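Local coordinates for protein galectin (Danio rerio, PDB 6E20) that binds beta-galactoside glycans as a galectin-1-type lectin and probably acts in innate immunity, recognising sugars such as those on a viral envelope glycoprotein, at residues L43-R48 with F96-P101; I32-S37 with I87-T92. All coordinates share one frame; numbering follows the deposited sequence.

Contact 1. Residues L43-R48 with F96-P101. With GAL (beta-D-galactopyranose), chain D; NDG (2-acetamido-2-deoxy-alpha-D-glucopyranose), chain C.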
loop_
_atom_site.group_PDB
_atom_site.type_symbol
_atom_site.label_atom_id
_atom_site.label_comp_id
_atom_site.label_asym_id
_atom_site.label_seq_id
_atom_site.Cartn_x
_atom_site.Cartn_y
_atom_site.Cartn_z
ATOM N N LEU B 43 -4.100 -13.418 10.163
ATOM C CA LEU B 43 -3.498 -14.266 9.102
ATOM C C LEU B 43 -2.000 -13.947 8.937
ATOM O O LEU B 43 -1.647 -12.833 8.482
ATOM C CB LEU B 43 -4.216 -14.050 7.771
ATOM C CG LEU B 43 -3.562 -14.758 6.585
ATOM C CD1 LEU B 43 -3.531 -16.262 6.791
ATOM C CD2 LEU B 43 -4.263 -14.428 5.278
ATOM N N HIS B 44 -1.178 -14.950 9.206
ATOM C CA HIS B 44 0.251 -15.029 8.848
ATOM C C HIS B 44 0.366 -16.020 7.689
ATOM O O HIS B 44 0.128 -17.206 7.910
ATOM C CB HIS B 44 1.071 -15.445 10.061
ATOM C CG HIS B 44 2.485 -15.808 9.763
ATOM N ND1 HIS B 44 3.461 -14.855 9.669
ATOM C CD2 HIS B 44 3.093 -17.011 9.603
ATOM C CE1 HIS B 44 4.637 -15.444 9.471
ATOM N NE2 HIS B 44 4.438 -16.786 9.396
ATOM N N MET B 45 0.681 -15.547 6.494
ATOM C CA MET B 45 0.797 -16.455 5.322
ATOM C C MET B 45 2.253 -16.442 4.874
ATOM O O MET B 45 2.727 -15.362 4.486
ATOM C CB MET B 45 -0.111 -16.028 4.175
ATOM C CG MET B 45 0.028 -16.940 2.980
ATOM S SD MET B 45 -0.753 -16.222 1.558
ATOM C CE MET B 45 0.001 -17.207 0.259
ATOM N N ASN B 46 2.900 -17.598 4.911
ATOM C CA ASN B 46 4.377 -17.697 4.892
ATOM C C ASN B 46 4.772 -18.730 3.845
ATOM O O ASN B 46 5.022 -19.895 4.168
ATOM C CB ASN B 46 4.880 -17.923 6.317
ATOM C CG ASN B 46 6.380 -18.058 6.432
ATOM O OD1 ASN B 46 6.855 -18.847 7.246
ATOM N ND2 ASN B 46 7.113 -17.303 5.629
ATOM N N PRO B 47 4.802 -18.337 2.549
ATOM C CA PRO B 47 5.457 -19.147 1.520
ATOM C C PRO B 47 6.945 -19.346 1.862
ATOM O O PRO B 47 7.650 -18.373 2.059
ATOM C CB PRO B 47 5.228 -18.348 0.237
ATOM C CG PRO B 47 3.970 -17.537 0.528
ATOM C CD PRO B 47 4.148 -17.143 1.982
ATOM N N ARG B 48 7.353 -20.610 1.992
ATOM C CA ARG B 48 8.731 -21.049 2.322
ATOM C C ARG B 48 9.346 -21.770 1.115
ATOM O O ARG B 48 8.931 -22.915 0.818
ATOM C CB ARG B 48 8.667 -21.921 3.580
ATOM C CG ARG B 48 8.165 -21.176 4.816
ATOM C CD ARG B 48 8.049 -22.110 6.013
ATOM N NE ARG B 48 7.551 -21.427 7.205
ATOM C CZ ARG B 48 7.437 -21.987 8.404
ATOM N NH1 ARG B 48 7.772 -23.249 8.600
ATOM N NH2 ARG B 48 6.996 -21.283 9.419
ATOM N N PHE B 96 -10.380 -16.643 5.819
ATOM C CA PHE B 96 -9.668 -16.011 4.692
ATOM C C PHE B 96 -9.669 -16.978 3.516
ATOM O O PHE B 96 -9.405 -18.181 3.706
ATOM C CB PHE B 96 -8.227 -15.669 5.056
ATOM C CG PHE B 96 -8.142 -14.682 6.176
ATOM C CD1 PHE B 96 -8.141 -15.116 7.499
ATOM C CD2 PHE B 96 -8.113 -13.323 5.907
ATOM C CE1 PHE B 96 -8.049 -14.206 8.534
ATOM C CE2 PHE B 96 -7.998 -12.417 6.948
ATOM C CZ PHE B 96 -7.976 -12.863 8.256
ATOM N N LEU B 97 -9.918 -16.452 2.330
ATOM C CA LEU B 97 -9.799 -17.239 1.075
ATOM C C LEU B 97 -8.683 -16.611 0.253
ATOM O O LEU B 97 -8.900 -15.552 -0.306
ATOM C CB LEU B 97 -11.131 -17.240 0.316
ATOM C CG LEU B 97 -11.230 -18.229 -0.850
ATOM C CD1 LEU B 97 -10.286 -17.865 -1.986
ATOM C CD2 LEU B 97 -10.962 -19.649 -0.385
ATOM N N VAL B 98 -7.549 -17.288 0.188
ATOM C CA VAL B 98 -6.375 -16.863 -0.612
ATOM C C VAL B 98 -6.474 -17.517 -1.979
ATOM O O VAL B 98 -6.495 -18.755 -2.033
ATOM C CB VAL B 98 -5.058 -17.247 0.072
ATOM C CG1 VAL B 98 -3.858 -16.733 -0.708
ATOM C CG2 VAL B 98 -5.048 -16.768 1.507
ATOM N N THR B 99 -6.501 -16.709 -3.024
ATOM C CA THR B 99 -6.343 -17.176 -4.419
ATOM C C THR B 99 -4.878 -16.938 -4.800
ATOM O O THR B 99 -4.401 -15.786 -4.753
ATOM C CB THR B 99 -7.394 -16.545 -5.343
ATOM O OG1 THR B 99 -8.675 -16.697 -4.707
ATOM C CG2 THR B 99 -7.382 -17.151 -6.727
ATOM N N LEU B 100 -4.200 -18.022 -5.140
ATOM C CA LEU B 100 -2.779 -18.033 -5.532
ATOM C C LEU B 100 -2.680 -17.731 -7.018
ATOM O O LEU B 100 -3.687 -17.823 -7.717
ATOM C CB LEU B 100 -2.243 -19.418 -5.199
ATOM C CG LEU B 100 -2.169 -19.691 -3.707
ATOM C CD1 LEU B 100 -1.578 -21.062 -3.456
ATOM C CD2 LEU B 100 -1.358 -18.607 -3.016
ATOM N N PRO B 101 -1.461 -17.396 -7.520
ATOM C CA PRO B 101 -1.247 -17.064 -8.928
ATOM C C PRO B 101 -1.877 -18.088 -9.880
ATOM O O PRO B 101 -2.536 -17.686 -10.801
ATOM C CB PRO B 101 0.276 -17.076 -9.120
ATOM C CG PRO B 101 0.847 -16.868 -7.735
ATOM C CD PRO B 101 -0.211 -17.333 -6.748
HETATM C C1 GAL D . 7.536 -20.611 12.938
HETATM C C2 GAL D . 8.345 -19.507 12.304
HETATM C C3 GAL D . 7.585 -18.188 12.397
HETATM C C4 GAL D . 6.185 -18.360 11.806
HETATM C C5 GAL D . 5.477 -19.526 12.529
HETATM C C6 GAL D . 4.067 -19.846 11.975
HETATM O O2 GAL D . 9.569 -19.429 13.038
HETATM O O3 GAL D . 8.284 -17.185 11.701
HETATM O O4 GAL D . 6.379 -18.623 10.416
HETATM O O5 GAL D . 6.253 -20.714 12.388
HETATM O O6 GAL D . 3.548 -21.063 12.543
HETATM C C1 NDG C . 8.054 -25.702 14.227
HETATM C C2 NDG C . 7.440 -25.377 12.821
HETATM C C3 NDG C . 7.848 -24.048 12.276
HETATM C C4 NDG C . 7.769 -22.966 13.341
HETATM C C5 NDG C . 8.681 -23.367 14.503
HETATM C C6 NDG C . 8.793 -22.276 15.586
HETATM C C7 NDG C . 7.107 -27.391 11.753
HETATM C C8 NDG C . 6.626 -28.612 11.006
HETATM O O5 NDG C . 8.179 -24.569 15.096
HETATM O O3 NDG C . 6.946 -23.867 11.189
HETATM O O4 NDG C . 8.274 -21.802 12.709
HETATM O O6 NDG C . 7.471 -21.921 16.029
HETATM O O7 NDG C . 7.010 -27.178 12.814
HETATM N N2 NDG C . 7.684 -26.236 11.624
HETATM O O1 NDG C . 9.311 -26.334 14.097
#
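Leu43 lies against the Phe96 ring in the heart of the protein, where strands 40-47 and 95-99 face each other without any hydrogen bond between them. The contact is a CH-pi one: Leu43 CB sits over the middle of one ring face, 3.9 Å from the centroid of the Phe96 ring and only 10° off its normal. The leucine passes alongside the ring, so that Leu43 CD2 adds to the cover near Phe96 CG and CD2.

The other two contacts are also apolar. Met45, with CG anti to its backbone N (chi1 179°) and the chain extended beyond it, reaches across to the other sheet, where its SD meets Val98 CG1 at 3.9 Å, tip to tip. Beyond the sulfur, Met45 CE touches Leu100 CD2 at 3.8 Å, the second side chain coming in at a slant. Ile58 of the next strand, 58-64, packs against both Met45 and Leu100.

Polar contacts occupy the outer face of strand 40-47 and the residue just past its end. Arg48 NE donates a nearly straight bond to Asn46 OD1 (2.7 Å, 170°), which fixes the rotation of the guanidinium. Arg48 NH2 then reaches galactose O4 at 2.9 Å, the same hydroxyl that bonds to His44 NE2 at 2.9 Å. Arg48 NH1 grips O3 of the N-acetylglucosamine at 2.8 Å and is also salt-bridged to Asp54. A strand with one side in the hydrophobic core and the other bearing His44 and Asn46, followed directly by Arg48, is the signature of the galectin carbohydrate-recognition site.

Contact 2. Residues I32-S37 with I87-T92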
loop_
_atom_site.group_PDB
_atom_site.type_symbol
_atom_site.label_atom_id
_atom_site.label_comp_id
_atom_site.label_asym_id
_atom_site.label_seq_id
_atom_site.Cartn_x
_atom_site.Cartn_y
_atom_site.Cartn_z
ATOM N N ILE B 32 3.109 -12.472 4.600
ATOM C CA ILE B 32 2.008 -11.479 4.629
ATOM C C ILE B 32 1.334 -11.647 5.980
ATOM O O ILE B 32 0.932 -12.780 6.312
ATOM C CB ILE B 32 1.005 -11.712 3.482
ATOM C CG1 ILE B 32 1.678 -11.652 2.102
ATOM C CG2 ILE B 32 -0.130 -10.728 3.603
ATOM C CD1 ILE B 32 1.204 -12.722 1.145
ATOM N N ASN B 33 1.292 -10.565 6.738
ATOM C CA ASN B 33 0.697 -10.506 8.093
ATOM C C ASN B 33 -0.477 -9.550 7.996
ATOM O O ASN B 33 -0.235 -8.370 7.675
ATOM C CB ASN B 33 1.746 -10.074 9.119
ATOM C CG ASN B 33 2.876 -11.074 9.224
ATOM O OD1 ASN B 33 4.024 -10.819 8.826
ATOM N ND2 ASN B 33 2.558 -12.231 9.752
ATOM N N ILE B 34 -1.695 -10.051 8.226
ATOM C CA ILE B 34 -2.912 -9.205 8.309
ATOM C C ILE B 34 -3.463 -9.299 9.741
ATOM O O ILE B 34 -3.643 -10.437 10.275
ATOM C CB ILE B 34 -3.938 -9.618 7.247
ATOM C CG1 ILE B 34 -3.351 -9.607 5.828
ATOM C CG2 ILE B 34 -5.184 -8.748 7.348
ATOM C CD1 ILE B 34 -4.243 -10.304 4.803
ATOM N N GLY B 35 -3.701 -8.154 10.379
ATOM C CA GLY B 35 -4.213 -8.181 11.764
ATOM C C GLY B 35 -4.464 -6.796 12.302
ATOM O O GLY B 35 -4.855 -5.929 11.517
ATOM N N HIS B 36 -4.306 -6.630 13.611
ATOM C CA HIS B 36 -4.540 -5.361 14.340
ATOM C C HIS B 36 -3.210 -4.681 14.678
ATOM O O HIS B 36 -3.197 -3.475 14.789
ATOM C CB HIS B 36 -5.399 -5.632 15.588
ATOM C CG HIS B 36 -6.776 -6.106 15.264
ATOM N ND1 HIS B 36 -7.629 -5.398 14.439
ATOM C CD2 HIS B 36 -7.456 -7.210 15.644
ATOM C CE1 HIS B 36 -8.777 -6.043 14.331
ATOM N NE2 HIS B 36 -8.685 -7.164 15.045
ATOM N N SER B 37 -2.125 -5.427 14.856
ATOM C CA SER B 37 -0.850 -4.906 15.414
ATOM C C SER B 37 0.215 -5.982 15.291
ATOM O O SER B 37 -0.115 -7.131 15.039
ATOM C CB SER B 37 -1.020 -4.539 16.869
ATOM O OG SER B 37 -0.937 -5.712 17.667
ATOM N N ILE B 87 -1.445 -12.319 -5.668
ATOM C CA ILE B 87 -2.258 -13.059 -4.656
ATOM C C ILE B 87 -3.503 -12.222 -4.342
ATOM O O ILE B 87 -3.388 -10.977 -4.221
ATOM C CB ILE B 87 -1.421 -13.304 -3.391
ATOM C CG1 ILE B 87 -0.218 -14.206 -3.675
ATOM C CG2 ILE B 87 -2.264 -13.840 -2.250
ATOM C CD1 ILE B 87 0.832 -14.155 -2.571
ATOM N N LYS B 88 -4.658 -12.881 -4.234
ATOM C CA LYS B 88 -5.929 -12.244 -3.821
ATOM C C LYS B 88 -6.314 -12.863 -2.496
ATOM O O LYS B 88 -6.058 -14.075 -2.322
ATOM C CB LYS B 88 -7.031 -12.442 -4.865
ATOM C CG LYS B 88 -6.687 -11.863 -6.222
ATOM C CD LYS B 88 -7.891 -11.547 -7.054
ATOM C CE LYS B 88 -7.550 -10.600 -8.181
ATOM N NZ LYS B 88 -8.716 -10.429 -9.074
ATOM N N ILE B 89 -6.823 -12.036 -1.590
ATOM C CA ILE B 89 -7.346 -12.477 -0.267
ATOM C C ILE B 89 -8.723 -11.858 -0.101
ATOM O O ILE B 89 -8.826 -10.615 -0.164
ATOM C CB ILE B 89 -6.391 -12.104 0.883
ATOM C CG1 ILE B 89 -4.994 -12.660 0.601
ATOM C CG2 ILE B 89 -6.928 -12.567 2.243
ATOM C CD1 ILE B 89 -4.029 -12.464 1.722
ATOM N N THR B 90 -9.720 -12.723 0.058
ATOM C CA THR B 90 -11.100 -12.393 0.453
ATOM C C THR B 90 -11.304 -12.881 1.889
ATOM O O THR B 90 -10.789 -13.957 2.230
ATOM C CB THR B 90 -12.074 -13.109 -0.488
ATOM O OG1 THR B 90 -11.708 -12.759 -1.824
ATOM C CG2 THR B 90 -13.504 -12.725 -0.220
ATOM N N PHE B 91 -12.077 -12.197 2.713
ATOM C CA PHE B 91 -12.471 -12.841 3.990
ATOM C C PHE B 91 -13.887 -12.509 4.415
ATOM O O PHE B 91 -14.503 -11.527 3.963
ATOM C CB PHE B 91 -11.499 -12.528 5.128
ATOM C CG PHE B 91 -11.638 -11.188 5.794
ATOM C CD1 PHE B 91 -11.308 -10.025 5.116
ATOM C CD2 PHE B 91 -11.963 -11.104 7.138
ATOM C CE1 PHE B 91 -11.364 -8.792 5.756
ATOM C CE2 PHE B 91 -12.009 -9.873 7.778
ATOM C CZ PHE B 91 -11.711 -8.719 7.087
ATOM N N THR B 92 -14.336 -13.373 5.313
ATOM C CA THR B 92 -15.658 -13.387 5.962
ATOM C C THR B 92 -15.339 -13.471 7.447
ATOM O O THR B 92 -14.157 -13.732 7.759
ATOM C CB THR B 92 -16.478 -14.576 5.436
ATOM O OG1 THR B 92 -15.742 -15.763 5.753
ATOM C CG2 THR B 92 -16.716 -14.532 3.940
#
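No flat group lies between the two segments: Ile32 and Ile34 meet Ile87 and Ile89 through aliphatic ends alone, across the two facing antiparallel sheets of the galectin beta-sandwich. The rings of these segments stand aside from the contact. Phe91 packs on Phe96 with planes only about 15° apart and meets Phe11 at a steeper tilt, while the His36 imidazole meets Tyr117 with the planes at about 45°.

Strand 30-34 is part of one sheet and strand 85-91 of the other. The CA atoms of Ile32 and Ile87 are 10.3 Å apart, and those of Ile34 and Ile89 are 10.2 Å apart. This nearly even spacing is too wide for backbone bonding, and the gap is bridged entirely by side chains. Each strand instead bonds within its own sheet, Ile32 to Met45 and Ile87 to Ile19.

All four isoleucines place CG1 beside the backbone N, which aims the longer branch across the interface. Ile34, Ile87 and Ile89 are close to fully extended along that branch, whereas Ile32 is bent short of it (chi2 138°). Both pairs are thus joined by their terminal methyls, with the branching CG2 groups taking no part in the contact across the sheets. Ile19 and Leu17 touch Ile32 and Ile34 respectively, so strand 16-23 adds apolar cover beside the pairs.

At the interface itself, the closing methyls meet tip to tip: Ile32 CD1 lies 4.0 Å from Ile87 CD1, and Ile34 CD1 approaches Ile89 CD1 to 3.8 Å.

Contacts 1 and 2 are neighbouring parts of one sandwich core, their centres about 9 Å apart. Strands 30-34 and 40-47 pair antiparallel in the sugar-binding sheet, while 85-91 and 95-99 pair in the opposing one, so both contacts join the same two sheets. In the second sheet the segments are probably hydrogen-bonded through their backbones, Leu97 N to Thr90 O at 2.6 Å and Thr99 N to Lys88 O at 2.8 Å. Packing between the contacts is direct as well, with Val98 CG1 lying 3.6 Å from Ile87 CG2. Only contact 1 carries glycan-binding residues; in contact 2 the side chain of Ile32 is about 11 Å from the bound GAL (beta-D-galactopyranose).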